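BRAMP domain protein (Streptomyces davawensis, PDB 5MLD) catalyses replacement of the C-8 methyl group of riboflavin-5'-phosphate by an amino group taken from glutamate, a step in roseoflavin biosynthesis. Local coordinates at residues 63-66 with 67-70; 72-75 with 76-80; 90-94 with 95-99; 100-103 with 104-107. All coordinates share one frame; numbering follows the deposited sequence.

Contact 1: residues 63-66 with 67-70; sequences GEKA and RRED
Lys65 to Arg68 make a type I beta turn, closed by a nearly straight bond from Arg68 N to Lys65 O (3.2 Å), although the donor stands above the carbonyl plane. This turn lies near the surface, in the long loop that joins strand 38-43 to helix 72-81 of the flavodoxin-like fold. Arg67 N also bonds back to Gly63 O at 2.8 Å and has a weak second bond to Glu64 O.

Arg67 folds back over Gly63 and Glu64, just ahead of the turn. Its chain bends at chi3 (-53°), which lays one face of the guanidinium, near its rim, on Gly63 C and Glu64 CA. NH2 comes within 3.3 Å of Glu64 CG, so it meets the aliphatic part of the glutamate; the carboxylate is not in contact and is turned 61° from the guanidinium plane. Arg67 NH1 donates to Trp60 O, and the guanidinium makes cation-pi contacts with Trp54 and Trp60.

Arg68 passes the carbonyl of Lys65, with CG 3.2 Å and CD 3.3 Å from Lys65 O, and runs on extended to salt bridges with Asp48 and Glu50. Lys65 NZ meets Glu52 and the same Glu50, which thus lies between two positive groups. A water bridges two carbonyl oxygens on the way out of the turn, 2.8 Å from Ala66 O and 2.7 Å from Arg68 O.

Contact 2: residues 72-75 with 76-80; sequences WPWL and LEKIR
Leu76 lies over a face of the Trp72 indole one turn along helix 72-81, its CB 4.2 Å from the centroid of the six-membered ring and 23° off the ring normal, a CH-pi contact. Its two methyls divide along the ring system: CD1 is 3.9 Å from Trp72 CZ2, and CD2 is 3.8 Å from Trp72 NE1. With CG of Trp72 anti to its backbone N (chi1 176°), the indole extends alongside the next turn, where its far corner CH2 also meets Ile79 CD1 obliquely at 4.2 Å. That same methyl rests on Leu75 CG, which completes the tightly packed part. Beneath these side chains the backbone makes regular i to i+4 bonds, of which Leu76 N to Trp72 O is short and almost straight at 2.7 Å.

The other flank is looser and wetter. Lys78 runs obliquely past Trp74, its CE 3.5 Å from Trp74 CZ2, before the chain bends at chi4. A water lying in the ring plane at the Trp74 edge accepts from NE1 at 3.1 Å and, weakly, from Lys78 NZ; the main partner of that ammonium is the carboxylate of Glu40. Pro73 and Glu77 face outward as well.

Inward, Trp72 and Leu75 pack on Ile103, and Leu76 and Ile79 on Leu107, so helix 98-107 runs against this one, while Leu6 and Leu8 of strand 4-9 lie under Leu75, Lys78 and Ile79.

Contact 3: residues 90-94 with 95-99; sequences PITLN and MCTSA. With 8DP (8-demethyl-8-aminoriboflavin-5'-phosphate), chain I.
A tight beta hairpin at the flavin site carries this contact: Thr92 to Met95 form a type I' turn between strand 84-92 and the short strand 95-96. Thr92 and Met95 are an antiparallel hydrogen-bonded pair, with Thr92 N to Met95 O and Met95 N to Thr92 O both 2.9 Å. The second donor stands above the carbonyl plane. Leu93 and Asn94 both have the positive phi of a type I' turn.

This backbone turns two amides toward the bound 8-demethyl-8-aminoriboflavin-5'-phosphate. Leu93 N donates to its ring nitrogen N3 at 3.2 Å, and Asn94 N to its carbonyl oxygen O8 at 2.9 Å, while Thr92 CB touches ring carbon C11 at 3.7 Å. The flavin edge is thus read by main chain. Asn94 points its amide elsewhere, to His140 and, weakly, to Asp136.

Behind the turn, the bent Met95 chain brings CE to within 3.7 Å of Leu93 CB. Thr97 CG2 presses on the Pro90 ring at CD (3.5 Å). With chi1 64°, Thr92 OG1 is directed away from the flavin, to polar side chains of the second subunit, where Ser98 OG also finds partners.

Ile91 is backbone-paired with Cys132 of strand 125-132, and the hairpin projects from the C-terminal end of strand 84-92, which lies between strands 4-9 and 125-132. Thr97 OG1 then N-caps helix 98-107 through Ala100 N and also bonds to Thr10 O, just beyond strand 4-9.

Contact 4: residues 100-103 with 104-107; sequences AHVI and LEKL
Glu105 folds back along helix 98-107 onto His101, its OE2 3.5 Å from both CD2 and NE2 of the imidazole. The carboxylate comes in obliquely, its plane 59° from the ring, and the polar atoms of both are instead bonded to the second subunit. CG of Glu105 is anti to the carbonyl carbon (chi1 -77°), which sends the extended chain past His101 O, with CG 3.2 Å from that oxygen. Leu104 CG sits in a similar way 3.3 Å from Ala100 O. Val102 and Lys106 run side by side, CG1 of the valine 4.1 Å from CD of the lysine. Bends at chi3 and chi4 then turn Lys106 NZ to Glu50 O, with its cation-pi partner Trp72 alongside.

Four consecutive i to i+4 bonds, from Leu104 N to Ala100 O (2.9 Å) through Leu107 N to Ile103 O (2.8 Å), hold this regular alpha helix, one of those flanking the central sheet of the flavodoxin-like fold. Ile103 and Leu107 face helix 72-81, while Leu104 packs on Asn148 and Leu149 of helix 138-152.

The polar face is fixed from the second subunit. Thr92 OG1 of that chain bonds both to His101 NE2 and to Glu105 OE2, so one hydroxyl spans the pair. Ser98 OG of the second subunit takes OE1, and the two copies of His101 are hydrogen-bonded ND1 to ND1, their rings at about 70°. A bound flavin product lies close by, its nearest atom about 4 Å from the Glu105 side chain.

Contact 1 is a surface turn, where arginines and a lysine pair with acidic residues and tryptophans of the same loop region; contact 2 is partly buried, and contacts 3 and 4 are core. Contacts 2 and 4 lie on two helices that pack on each other: Leu76 CD1 meets Leu107 CD1 at 3.7 Å, and Trp72 CG meets Lys106 CE at 3.5 Å. Contacts 3 and 4 share helix 98-107, begun by one and continued by the other, and both touch the second subunit, contact 3 of one chain meeting contact 4 of the other. Contact 3 alone binds the flavin with backbone amides; contact 2 relies on aromatic and aliphatic packing.

Contact 1: residues 63-66 with 67-70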
loop_
_atom_site.group_PDB
_atom_site.type_symbol
_atom_site.label_atom_id
_atom_site.label_comp_id
_atom_site.label_asym_id
_atom_site.label_seq_id
_atom_site.Cartn_x
_atom_site.Cartn_y
_atom_site.Cartn_z
ATOM N N GLY A 63 -24.750 -19.735 9.221
ATOM C CA GLY A 63 -24.672 -19.320 7.841
ATOM C C GLY A 63 -25.982 -19.013 7.160
ATOM O O GLY A 63 -25.958 -18.608 5.994
ATOM N N GLU A 64 -27.123 -19.171 7.842
ATOM C CA GLU A 64 -28.401 -18.926 7.182
ATOM C C GLU A 64 -28.444 -17.537 6.554
ATOM O O GLU A 64 -28.840 -17.386 5.395
ATOM C CB GLU A 64 -29.555 -19.100 8.163
ATOM C CG GLU A 64 -30.041 -20.524 8.309
ATOM C CD GLU A 64 -30.920 -20.692 9.533
ATOM O OE1 GLU A 64 -30.748 -21.694 10.264
ATOM O OE2 GLU A 64 -31.763 -19.797 9.773
ATOM N N LYS A 65 -28.026 -16.508 7.303
ATOM C CA LYS A 65 -28.049 -15.153 6.754
ATOM C C LYS A 65 -27.103 -15.019 5.563
ATOM O O LYS A 65 -27.445 -14.387 4.555
ATOM C CB LYS A 65 -27.695 -14.134 7.840
ATOM C CG LYS A 65 -27.791 -12.675 7.389
ATOM C CD LYS A 65 -27.625 -11.736 8.573
ATOM C CE LYS A 65 -27.751 -10.274 8.152
ATOM N NZ LYS A 65 -26.537 -9.743 7.479
ATOM N N ALA A 66 -25.911 -15.617 5.652
ATOM C CA ALA A 66 -24.998 -15.600 4.512
ATOM C C ALA A 66 -25.601 -16.288 3.296
ATOM O O ALA A 66 -25.342 -15.874 2.163
ATOM C CB ALA A 66 -23.675 -16.256 4.881
ATOM N N ARG A 67 -26.415 -17.325 3.496
ATOM C CA ARG A 67 -26.958 -18.071 2.363
ATOM C C ARG A 67 -28.233 -17.464 1.786
ATOM O O ARG A 67 -28.777 -18.013 0.824
ATOM C CB ARG A 67 -27.246 -19.528 2.769
ATOM C CG ARG A 67 -26.004 -20.373 2.976
ATOM C CD ARG A 67 -26.337 -21.852 3.220
ATOM N NE ARG A 67 -27.306 -22.049 4.296
ATOM C CZ ARG A 67 -26.995 -22.158 5.589
ATOM N NH1 ARG A 67 -25.733 -22.082 5.992
ATOM N NH2 ARG A 67 -27.957 -22.341 6.491
ATOM N N ARG A 68 -28.728 -16.364 2.339
ATOM C CA ARG A 68 -30.056 -15.898 1.972
ATOM C C ARG A 68 -30.101 -15.423 0.515
ATOM O O ARG A 68 -29.083 -15.143 -0.115
ATOM C CB ARG A 68 -30.497 -14.783 2.915
ATOM C CG ARG A 68 -29.813 -13.453 2.680
ATOM C CD ARG A 68 -30.065 -12.505 3.838
ATOM N NE ARG A 68 -29.297 -11.276 3.676
ATOM C CZ ARG A 68 -29.665 -10.266 2.891
ATOM N NH1 ARG A 68 -30.787 -10.330 2.183
ATOM N NH2 ARG A 68 -28.899 -9.193 2.795
ATOM N N GLU A 69 -31.311 -15.363 -0.021
ATOM C CA GLU A 69 -31.523 -14.811 -1.353
ATOM C C GLU A 69 -31.264 -13.307 -1.333
ATOM O O GLU A 69 -31.899 -12.581 -0.566
ATOM C CB GLU A 69 -32.954 -15.113 -1.795
ATOM C CG GLU A 69 -33.365 -14.509 -3.112
ATOM C CD GLU A 69 -34.823 -14.791 -3.448
ATOM O OE1 GLU A 69 -35.351 -15.836 -3.004
ATOM O OE2 GLU A 69 -35.437 -13.966 -4.159
ATOM N N ASP A 70 -30.334 -12.835 -2.158
ATOM C CA ASP A 70 -30.058 -11.404 -2.244
ATOM C C ASP A 70 -29.954 -11.034 -3.723
ATOM O O ASP A 70 -30.391 -11.776 -4.614
ATOM C CB ASP A 70 -28.809 -11.059 -1.410
ATOM C CG ASP A 70 -27.514 -11.601 -2.019
ATOM O OD1 ASP A 70 -27.572 -12.351 -3.005
ATOM O OD2 ASP A 70 -26.430 -11.275 -1.501
HETATM O O HOH W 1 -26.383 -15.533 -0.379
#

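Contact 2: residues 72-75 with 76-80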
loop_
_atom_site.group_PDB
_atom_site.type_symbol
_atom_site.label_atom_id
_atom_site.label_comp_id
_atom_site.label_asym_id
_atom_site.label_seq_id
_atom_site.Cartn_x
_atom_site.Cartn_y
_atom_site.Cartn_z
ATOM N N TRP A 72 -27.009 -10.454 -5.293
ATOM C CA TRP A 72 -25.688 -10.737 -5.848
ATOM C C TRP A 72 -25.733 -11.519 -7.162
ATOM O O TRP A 72 -24.977 -11.160 -8.081
ATOM C CB TRP A 72 -24.825 -11.457 -4.805
ATOM C CG TRP A 72 -23.484 -11.869 -5.355
ATOM C CD1 TRP A 72 -23.005 -13.143 -5.453
ATOM C CD2 TRP A 72 -22.469 -11.016 -5.901
ATOM N NE1 TRP A 72 -21.744 -13.136 -5.996
ATOM C CE2 TRP A 72 -21.395 -11.844 -6.290
ATOM C CE3 TRP A 72 -22.359 -9.635 -6.099
ATOM C CZ2 TRP A 72 -20.231 -11.339 -6.863
ATOM C CZ3 TRP A 72 -21.197 -9.135 -6.671
ATOM C CH2 TRP A 72 -20.150 -9.989 -7.040
ATOM N N PRO A 73 -26.546 -12.574 -7.327
ATOM C CA PRO A 73 -26.570 -13.252 -8.641
ATOM C C PRO A 73 -26.852 -12.304 -9.795
ATOM O O PRO A 73 -26.193 -12.383 -10.842
ATOM C CB PRO A 73 -27.680 -14.300 -8.471
ATOM C CG PRO A 73 -27.641 -14.624 -7.009
ATOM C CD PRO A 73 -27.355 -13.298 -6.326
ATOM N N TRP A 74 -27.815 -11.396 -9.615
ATOM C CA TRP A 74 -28.100 -10.377 -10.622
ATOM C C TRP A 74 -26.856 -9.548 -10.949
ATOM O O TRP A 74 -26.516 -9.356 -12.123
ATOM C CB TRP A 74 -29.238 -9.483 -10.123
ATOM C CG TRP A 74 -29.444 -8.220 -10.893
ATOM C CD1 TRP A 74 -30.164 -8.072 -12.042
ATOM C CD2 TRP A 74 -28.956 -6.905 -10.552
ATOM N NE1 TRP A 74 -30.144 -6.755 -12.445
ATOM C CE2 TRP A 74 -29.408 -6.022 -11.550
ATOM C CE3 TRP A 74 -28.181 -6.399 -9.506
ATOM C CZ2 TRP A 74 -29.111 -4.655 -11.533
ATOM C CZ3 TRP A 74 -27.886 -5.040 -9.492
ATOM C CH2 TRP A 74 -28.349 -4.187 -10.498
ATOM N N LEU A 75 -26.157 -9.055 -9.921
ATOM C CA LEU A 75 -24.977 -8.226 -10.177
ATOM C C LEU A 75 -23.827 -9.046 -10.753
ATOM O O LEU A 75 -23.123 -8.574 -11.653
ATOM C CB LEU A 75 -24.530 -7.514 -8.894
ATOM C CG LEU A 75 -23.325 -6.568 -8.997
ATOM C CD1 LEU A 75 -23.464 -5.570 -10.131
ATOM C CD2 LEU A 75 -23.079 -5.834 -7.662
ATOM N N LEU A 76 -23.605 -10.258 -10.230
ATOM C CA LEU A 76 -22.546 -11.119 -10.758
ATOM C C LEU A 76 -22.757 -11.397 -12.237
ATOM O O LEU A 76 -21.798 -11.433 -13.021
ATOM C CB LEU A 76 -22.493 -12.437 -9.973
ATOM C CG LEU A 76 -21.429 -13.455 -10.407
ATOM C CD1 LEU A 76 -20.054 -12.815 -10.450
ATOM C CD2 LEU A 76 -21.411 -14.667 -9.466
ATOM N N GLU A 77 -24.011 -11.584 -12.645
ATOM C CA GLU A 77 -24.270 -11.867 -14.051
ATOM C C GLU A 77 -23.937 -10.664 -14.926
ATOM O O GLU A 77 -23.417 -10.833 -16.032
ATOM C CB GLU A 77 -25.718 -12.306 -14.251
ATOM C CG GLU A 77 -26.032 -12.821 -15.649
ATOM C CD GLU A 77 -25.044 -13.877 -16.156
ATOM O OE1 GLU A 77 -24.697 -13.825 -17.356
ATOM O OE2 GLU A 77 -24.612 -14.756 -15.373
ATOM N N LYS A 78 -24.225 -9.441 -14.458
ATOM C CA LYS A 78 -23.815 -8.257 -15.214
ATOM C C LYS A 78 -22.296 -8.176 -15.341
ATOM O O LYS A 78 -21.770 -7.777 -16.388
ATOM C CB LYS A 78 -24.367 -6.986 -14.561
ATOM C CG LYS A 78 -25.879 -6.834 -14.713
ATOM C CD LYS A 78 -26.365 -5.442 -14.339
ATOM C CE LYS A 78 -27.834 -5.287 -14.680
ATOM N NZ LYS A 78 -28.052 -5.347 -16.149
ATOM N N ILE A 79 -21.571 -8.530 -14.280
ATOM C CA ILE A 79 -20.115 -8.494 -14.343
ATOM C C ILE A 79 -19.601 -9.550 -15.312
ATOM O O ILE A 79 -18.659 -9.310 -16.075
ATOM C CB ILE A 79 -19.521 -8.684 -12.937
ATOM C CG1 ILE A 79 -19.916 -7.519 -12.028
ATOM C CG2 ILE A 79 -18.022 -8.835 -13.019
ATOM C CD1 ILE A 79 -19.603 -7.773 -10.560
ATOM N N ARG A 80 -20.209 -10.735 -15.302
ATOM C CA ARG A 80 -19.798 -11.770 -16.245
ATOM C C ARG A 80 -20.031 -11.335 -17.685
ATOM O O ARG A 80 -19.260 -11.695 -18.581
ATOM C CB ARG A 80 -20.557 -13.063 -15.977
ATOM C CG ARG A 80 -20.115 -13.793 -14.748
ATOM C CD ARG A 80 -21.002 -15.007 -14.583
ATOM N NE ARG A 80 -20.282 -16.097 -13.948
ATOM C CZ ARG A 80 -19.473 -16.919 -14.605
ATOM N NH1 ARG A 80 -19.288 -16.773 -15.912
ATOM N NH2 ARG A 80 -18.855 -17.886 -13.959
HETATM O O HOH W 2 -31.054 -5.406 -15.113
#

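Contact 3: residues 90-94 with 95-99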
loop_
_atom_site.group_PDB
_atom_site.type_symbol
_atom_site.label_atom_id
_atom_site.label_comp_id
_atom_site.label_asym_id
_atom_site.label_seq_id
_atom_site.Cartn_x
_atom_site.Cartn_y
_atom_site.Cartn_z
ATOM N N PRO A 90 -15.213 6.167 -4.429
ATOM C CA PRO A 90 -14.625 7.122 -3.491
ATOM C C PRO A 90 -13.488 6.438 -2.750
ATOM O O PRO A 90 -13.385 5.207 -2.715
ATOM C CB PRO A 90 -15.782 7.463 -2.540
ATOM C CG PRO A 90 -17.005 6.859 -3.124
ATOM C CD PRO A 90 -16.568 5.750 -4.031
ATOM N N ILE A 91 -12.643 7.247 -2.117
ATOM C CA ILE A 91 -11.553 6.734 -1.288
ATOM C C ILE A 91 -11.957 6.828 0.176
ATOM O O ILE A 91 -12.360 7.901 0.638
ATOM C CB ILE A 91 -10.257 7.514 -1.540
ATOM C CG1 ILE A 91 -9.848 7.324 -3.009
ATOM C CG2 ILE A 91 -9.164 7.074 -0.519
ATOM C CD1 ILE A 91 -8.755 8.266 -3.514
ATOM N N THR A 92 -11.847 5.716 0.914
ATOM C CA THR A 92 -12.004 5.780 2.370
ATOM C C THR A 92 -10.857 5.028 3.020
ATOM O O THR A 92 -10.578 3.884 2.648
ATOM C CB THR A 92 -13.355 5.220 2.883
ATOM O OG1 THR A 92 -13.487 3.814 2.607
ATOM C CG2 THR A 92 -14.538 5.990 2.309
ATOM N N LEU A 93 -10.227 5.668 4.013
ATOM C CA LEU A 93 -9.112 5.092 4.765
ATOM C C LEU A 93 -7.955 4.702 3.848
ATOM O O LEU A 93 -7.303 3.680 4.077
ATOM C CB LEU A 93 -9.555 3.871 5.582
ATOM C CG LEU A 93 -10.954 3.916 6.207
ATOM C CD1 LEU A 93 -11.320 2.553 6.727
ATOM C CD2 LEU A 93 -11.010 4.968 7.285
ATOM N N ASN A 94 -7.735 5.475 2.784
ATOM C CA ASN A 94 -6.715 5.182 1.777
ATOM C C ASN A 94 -6.971 3.859 1.060
ATOM O O ASN A 94 -6.030 3.242 0.544
ATOM C CB ASN A 94 -5.304 5.169 2.386
ATOM C CG ASN A 94 -4.332 6.044 1.610
ATOM O OD1 ASN A 94 -3.342 5.575 1.072
ATOM N ND2 ASN A 94 -4.630 7.323 1.549
ATOM N N MET A 95 -8.226 3.399 1.035
ATOM C CA MET A 95 -8.641 2.237 0.260
ATOM C C MET A 95 -9.836 2.616 -0.608
ATOM O O MET A 95 -10.357 3.738 -0.540
ATOM C CB MET A 95 -9.022 1.058 1.172
ATOM C CG MET A 95 -7.901 0.580 2.079
ATOM S SD MET A 95 -8.484 -0.692 3.220
ATOM C CE MET A 95 -9.119 0.325 4.537
ATOM N N CYS A 96 -10.295 1.660 -1.413
ATOM C CA CYS A 96 -11.623 1.776 -1.985
ATOM C C CYS A 96 -12.654 1.823 -0.852
ATOM O O CYS A 96 -12.327 1.627 0.325
ATOM C CB CYS A 96 -11.907 0.604 -2.920
ATOM S SG CYS A 96 -11.759 -0.999 -2.091
ATOM N N THR A 97 -13.914 2.083 -1.195
ATOM C CA THR A 97 -14.910 2.052 -0.123
ATOM C C THR A 97 -15.172 0.626 0.358
ATOM O O THR A 97 -14.831 -0.362 -0.303
ATOM C CB THR A 97 -16.242 2.660 -0.549
ATOM O OG1 THR A 97 -16.808 1.874 -1.612
ATOM C CG2 THR A 97 -16.085 4.108 -0.966
ATOM N N SER A 98 -15.808 0.520 1.536
ATOM C CA SER A 98 -16.179 -0.805 2.024
ATOM C C SER A 98 -17.154 -1.489 1.073
ATOM O O SER A 98 -17.173 -2.726 0.989
ATOM C CB SER A 98 -16.780 -0.728 3.432
ATOM O OG SER A 98 -17.941 0.082 3.438
ATOM N N ALA A 99 -17.965 -0.706 0.345
ATOM C CA ALA A 99 -18.889 -1.289 -0.632
ATOM C C ALA A 99 -18.148 -1.952 -1.791
ATOM O O ALA A 99 -18.506 -3.062 -2.210
ATOM C CB ALA A 99 -19.845 -0.220 -1.163
HETATM C C4 8DP I . -13.874 10.963 0.351
HETATM C C5 8DP I . -13.231 11.712 1.524
HETATM C C8 8DP I . -14.949 9.365 4.641
HETATM N N3 8DP I . -10.953 8.740 3.668
HETATM C C2 8DP I . -15.744 11.670 -1.282
HETATM N N2 8DP I . -16.329 9.530 5.021
HETATM N N1 8DP I . -12.425 10.682 2.306
HETATM C C6 8DP I . -13.011 9.932 3.272
HETATM O O6 8DP I . -15.987 11.960 1.033
HETATM N N4 8DP I . -10.520 11.203 1.030
HETATM C C12 8DP I . -12.257 8.967 3.975
HETATM C C13 8DP I . -11.121 10.466 1.997
HETATM C C14 8DP I . -10.386 9.485 2.679
HETATM C C15 8DP I . -9.044 9.307 2.319
HETATM C C16 8DP I . -9.255 10.999 0.724
HETATM C C1 8DP I . -17.214 11.288 -1.486
HETATM C C3 8DP I . -15.382 11.117 0.097
HETATM C C7 8DP I . -14.366 10.154 3.627
HETATM C C9 8DP I . -14.169 8.390 5.328
HETATM O O1 8DP I . -19.201 9.551 -4.335
HETATM P P1 8DP I . -19.007 10.111 -2.909
HETATM O O2 8DP I . -19.879 11.404 -2.738
HETATM O O3 8DP I . -19.362 9.082 -1.845
HETATM O O4 8DP I . -17.462 10.555 -2.746
HETATM O O5 8DP I . -15.003 11.154 -2.330
HETATM O O7 8DP I . -13.226 10.221 -0.412
HETATM C C10 8DP I . -14.775 7.539 6.423
HETATM C C11 8DP I . -12.854 8.199 4.987
HETATM O O8 8DP I . -8.256 8.343 2.946
HETATM N N5 8DP I . -8.515 10.063 1.349
HETATM O O9 8DP I . -8.609 11.746 -0.292
#

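Contact 4: residues 100-103 with 104-107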
loop_
_atom_site.group_PDB
_atom_site.type_symbol
_atom_site.label_atom_id
_atom_site.label_comp_id
_atom_site.label_asym_id
_atom_site.label_seq_id
_atom_site.Cartn_x
_atom_site.Cartn_y
_atom_site.Cartn_z
ATOM N N ALA A 100 -17.140 -1.274 -2.341
ATOM C CA ALA A 100 -16.272 -1.892 -3.343
ATOM C C ALA A 100 -15.605 -3.138 -2.778
ATOM O O ALA A 100 -15.453 -4.158 -3.467
ATOM C CB ALA A 100 -15.218 -0.878 -3.805
ATOM N N HIS A 101 -15.233 -3.074 -1.503
ATOM C CA HIS A 101 -14.531 -4.163 -0.841
ATOM C C HIS A 101 -15.397 -5.420 -0.766
ATOM O O HIS A 101 -14.920 -6.533 -1.030
ATOM C CB HIS A 101 -14.137 -3.661 0.549
ATOM C CG HIS A 101 -13.037 -4.418 1.211
ATOM N ND1 HIS A 101 -12.237 -3.835 2.168
ATOM C CD2 HIS A 101 -12.610 -5.699 1.088
ATOM C CE1 HIS A 101 -11.353 -4.716 2.595
ATOM N NE2 HIS A 101 -11.565 -5.861 1.970
ATOM N N VAL A 102 -16.676 -5.263 -0.403
ATOM C CA VAL A 102 -17.592 -6.408 -0.369
ATOM C C VAL A 102 -17.724 -7.022 -1.758
ATOM O O VAL A 102 -17.641 -8.248 -1.923
ATOM C CB VAL A 102 -18.963 -5.985 0.186
ATOM C CG1 VAL A 102 -19.966 -7.123 0.040
ATOM C CG2 VAL A 102 -18.828 -5.608 1.656
ATOM N N ILE A 103 -17.952 -6.177 -2.775
ATOM C CA ILE A 103 -18.137 -6.681 -4.134
ATOM C C ILE A 103 -16.920 -7.479 -4.557
ATOM O O ILE A 103 -17.039 -8.578 -5.115
ATOM C CB ILE A 103 -18.412 -5.537 -5.131
ATOM C CG1 ILE A 103 -19.732 -4.833 -4.813
ATOM C CG2 ILE A 103 -18.410 -6.094 -6.576
ATOM C CD1 ILE A 103 -20.874 -5.775 -4.531
ATOM N N LEU A 104 -15.724 -6.937 -4.291
ATOM C CA LEU A 104 -14.501 -7.622 -4.692
ATOM C C LEU A 104 -14.297 -8.912 -3.899
ATOM O O LEU A 104 -13.828 -9.915 -4.446
ATOM C CB LEU A 104 -13.302 -6.683 -4.539
ATOM C CG LEU A 104 -13.201 -5.484 -5.494
ATOM C CD1 LEU A 104 -12.067 -4.575 -5.060
ATOM C CD2 LEU A 104 -12.965 -5.974 -6.912
ATOM N N GLU A 105 -14.636 -8.910 -2.607
ATOM C CA GLU A 105 -14.594 -10.148 -1.827
ATOM C C GLU A 105 -15.469 -11.233 -2.452
ATOM O O GLU A 105 -15.053 -12.396 -2.578
ATOM C CB GLU A 105 -15.036 -9.882 -0.382
ATOM C CG GLU A 105 -13.990 -9.203 0.495
ATOM C CD GLU A 105 -14.558 -8.747 1.827
ATOM O OE1 GLU A 105 -15.815 -8.630 1.954
ATOM O OE2 GLU A 105 -13.745 -8.526 2.763
ATOM N N LYS A 106 -16.704 -10.883 -2.817
ATOM C CA LYS A 106 -17.597 -11.876 -3.406
ATOM C C LYS A 106 -17.143 -12.286 -4.799
ATOM O O LYS A 106 -17.273 -13.462 -5.178
ATOM C CB LYS A 106 -19.017 -11.330 -3.425
ATOM C CG LYS A 106 -19.524 -11.082 -2.006
ATOM C CD LYS A 106 -20.944 -10.538 -1.976
ATOM C CE LYS A 106 -22.011 -11.618 -2.174
ATOM N NZ LYS A 106 -22.223 -12.450 -0.968
ATOM N N LEU A 107 -16.587 -11.345 -5.556
ATOM C CA LEU A 107 -16.113 -11.661 -6.896
ATOM C C LEU A 107 -14.949 -12.646 -6.859
ATOM O O LEU A 107 -14.756 -13.411 -7.811
ATOM C CB LEU A 107 -15.721 -10.367 -7.621
ATOM C CG LEU A 107 -15.643 -10.392 -9.145
ATOM C CD1 LEU A 107 -16.942 -10.889 -9.733
ATOM C CD2 LEU A 107 -15.302 -9.015 -9.711
#